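Local coordinates for protein nidogen-1 (Mus musculus, PDB 1GL4) that associates tightly with laminin in basement membranes and also binds collagen IV and perlecan, at residues E133-A138 / V150-F155. Residues are numbered along the deposited sequence; the frame is centred on the assembly and turned at random.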
loop_
_atom_site.group_PDB
_atom_site.type_symbol
_atom_site.label_atom_id
_atom_site.label_comp_id
_atom_site.label_asym_id
_atom_site.label_seq_id
_atom_site.Cartn_x
_atom_site.Cartn_y
_atom_site.Cartn_z
ATOM N N GLU A 133 3.134 -14.608 -1.316
ATOM C CA GLU A 133 3.635 -15.386 -2.442
ATOM C C GLU A 133 2.465 -15.532 -3.408
ATOM O O GLU A 133 1.613 -16.395 -3.222
ATOM C CB GLU A 133 4.095 -16.777 -1.975
ATOM C CG GLU A 133 5.224 -16.769 -0.944
ATOM C CD GLU A 133 5.483 -18.151 -0.344
ATOM O OE1 GLU A 133 4.539 -18.776 0.184
ATOM O OE2 GLU A 133 6.635 -18.610 -0.390
ATOM N N PHE A 134 2.404 -14.678 -4.427
ATOM C CA PHE A 134 1.306 -14.742 -5.388
ATOM C C PHE A 134 1.583 -13.922 -6.640
ATOM O O PHE A 134 2.539 -13.146 -6.691
ATOM C CB PHE A 134 -0.008 -14.264 -4.734
ATOM C CG PHE A 134 -0.025 -12.790 -4.355
ATOM C CD1 PHE A 134 -0.593 -11.839 -5.203
ATOM C CD2 PHE A 134 0.501 -12.364 -3.134
ATOM C CE1 PHE A 134 -0.641 -10.491 -4.844
ATOM C CE2 PHE A 134 0.458 -11.015 -2.762
ATOM C CZ PHE A 134 -0.115 -10.074 -3.618
ATOM N N THR A 135 0.747 -14.122 -7.654
ATOM C CA THR A 135 0.860 -13.391 -8.913
ATOM C C THR A 135 -0.420 -12.579 -9.087
ATOM O O THR A 135 -1.516 -13.080 -8.828
ATOM C CB THR A 135 0.979 -14.341 -10.124
ATOM O OG1 THR A 135 2.146 -15.157 -9.985
ATOM C CG2 THR A 135 1.073 -13.539 -11.420
ATOM N N ARG A 136 -0.273 -11.332 -9.523
ATOM C CA ARG A 136 -1.406 -10.444 -9.745
ATOM C C ARG A 136 -1.429 -9.991 -11.199
ATOM O O ARG A 136 -0.473 -9.369 -11.669
ATOM C CB ARG A 136 -1.308 -9.203 -8.847
ATOM C CG ARG A 136 -2.466 -8.206 -9.019
ATOM C CD ARG A 136 -2.061 -6.765 -8.675
ATOM N NE ARG A 136 -3.220 -5.883 -8.508
ATOM C CZ ARG A 136 -3.144 -4.572 -8.289
ATOM N NH1 ARG A 136 -1.959 -3.972 -8.217
ATOM N NH2 ARG A 136 -4.255 -3.859 -8.109
ATOM N N GLN A 137 -2.502 -10.324 -11.912
ATOM C CA GLN A 137 -2.664 -9.899 -13.301
ATOM C C GLN A 137 -3.791 -8.877 -13.261
ATOM O O GLN A 137 -4.896 -9.208 -12.843
ATOM C CB GLN A 137 -3.105 -11.058 -14.202
ATOM C CG GLN A 137 -2.175 -12.260 -14.258
ATOM C CD GLN A 137 -2.783 -13.406 -15.061
ATOM O OE1 GLN A 137 -2.924 -13.316 -16.285
ATOM N NE2 GLN A 137 -3.161 -14.485 -14.370
ATOM N N ALA A 138 -3.525 -7.642 -13.682
ATOM C CA ALA A 138 -4.566 -6.619 -13.671
ATOM C C ALA A 138 -4.653 -5.828 -14.975
ATOM O O ALA A 138 -3.673 -5.697 -15.713
ATOM C CB ALA A 138 -4.346 -5.663 -12.501
ATOM N N VAL A 150 -2.060 -2.687 -18.982
ATOM C CA VAL A 150 -1.917 -4.017 -18.405
ATOM C C VAL A 150 -0.831 -4.017 -17.335
ATOM O O VAL A 150 0.265 -3.502 -17.550
ATOM C CB VAL A 150 -1.548 -5.065 -19.481
ATOM C CG1 VAL A 150 -1.247 -6.404 -18.823
ATOM C CG2 VAL A 150 -2.685 -5.207 -20.478
ATOM N N LEU A 151 -1.145 -4.608 -16.188
ATOM C CA LEU A 151 -0.208 -4.683 -15.072
ATOM C C LEU A 151 0.037 -6.123 -14.638
ATOM O O LEU A 151 -0.898 -6.925 -14.572
ATOM C CB LEU A 151 -0.759 -3.881 -13.886
ATOM C CG LEU A 151 -0.074 -4.004 -12.518
ATOM C CD1 LEU A 151 -0.443 -2.800 -11.672
ATOM C CD2 LEU A 151 -0.486 -5.293 -11.815
ATOM N N LYS A 152 1.297 -6.451 -14.363
ATOM C CA LYS A 152 1.648 -7.782 -13.879
ATOM C C LYS A 152 2.602 -7.614 -12.705
ATOM O O LYS A 152 3.626 -6.936 -12.817
ATOM C CB LYS A 152 2.318 -8.629 -14.965
ATOM C CG LYS A 152 2.622 -10.049 -14.494
ATOM C CD LYS A 152 3.014 -10.968 -15.643
ATOM C CE LYS A 152 3.144 -12.410 -15.162
ATOM N NZ LYS A 152 3.447 -13.361 -16.274
ATOM N N GLN A 153 2.250 -8.212 -11.570
ATOM C CA GLN A 153 3.079 -8.120 -10.371
ATOM C C GLN A 153 3.305 -9.491 -9.752
ATOM O O GLN A 153 2.370 -10.281 -9.606
ATOM C CB GLN A 153 2.432 -7.180 -9.343
ATOM C CG GLN A 153 2.646 -5.684 -9.629
ATOM C CD GLN A 153 1.809 -4.772 -8.731
ATOM O OE1 GLN A 153 2.213 -3.650 -8.409
ATOM N NE2 GLN A 153 0.637 -5.242 -8.342
ATOM N N GLN A 154 4.556 -9.772 -9.402
ATOM C CA GLN A 154 4.912 -11.043 -8.786
ATOM C C GLN A 154 5.460 -10.799 -7.387
ATOM O O GLN A 154 6.362 -9.977 -7.200
ATOM C CB GLN A 154 5.963 -11.767 -9.630
ATOM C CG GLN A 154 6.430 -13.096 -9.041
ATOM C CD GLN A 154 5.310 -14.119 -8.922
ATOM O OE1 GLN A 154 4.543 -14.333 -9.866
ATOM N NE2 GLN A 154 5.218 -14.766 -7.762
ATOM N N PHE A 155 4.898 -11.509 -6.412
ATOM C CA PHE A 155 5.313 -11.396 -5.018
ATOM C C PHE A 155 5.998 -12.708 -4.642
ATOM O O PHE A 155 5.431 -13.790 -4.834
ATOM C CB PHE A 155 4.097 -11.150 -4.125
ATOM C CG PHE A 155 3.353 -9.876 -4.450
ATOM C CD1 PHE A 155 2.592 -9.773 -5.612
ATOM C CD2 PHE A 155 3.418 -8.783 -3.595
ATOM C CE1 PHE A 155 1.903 -8.596 -5.917
ATOM C CE2 PHE A 155 2.734 -7.598 -3.886
ATOM C CZ PHE A 155 1.976 -7.507 -5.052
#
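The carbonyl oxygen of Phe155 gathers three contacts: an ordinary hydrogen bond, a weak one and a C-H...O contact. Phe134 N donates to this O at 3.2 Å, and Gln154 NE2 reaches the same O over 3.1 Å in a weak, bent bond. Glu133 CA adds a C-H contact with Phe155 O at 3.4 Å. The other end of the Gln154 amide faces the opposing strand: Thr135 OG1 donates to Gln154 OE1 at 2.5 Å, a very short separation. A bend at chi2 (62°) folds the Gln154 chain back, so that one amide serves both strands. The backbone ladder identifies an antiparallel hairpin, with Phe134/Phe155, Arg136/Gln153 and Ala138/Leu151 as hydrogen-bonded pairs.

These three pairs share the inward face. There the phenyl rings form an offset stack, centroids 3.9 Å apart and planes within 13°; Phe134 CZ sits over the centre of the Phe155 ring, while Phe155 CD1 lies over the rim of the other. Phe134 has CG between its backbone N and carbonyl carbon (chi1 66°), which swings the ring across toward its partner. Farther along, Leu151 CD2 packs against Arg136 CD at 3.8 Å and Ala138 CB at 3.9 Å. The buried guanidinium is satisfied outside the hairpin, NH1 by Pro107 O and NE by Gln229 OE1.

In the GFP-like G2 beta-barrel, strands 221-232 and 164-171 flank the hairpin, bonded to 133-138 and 150-155 respectively. Its inward face rests on helix 107-115, where Ile111 touches Arg136, Gln153 and Phe155, and Met115 touches Phe155.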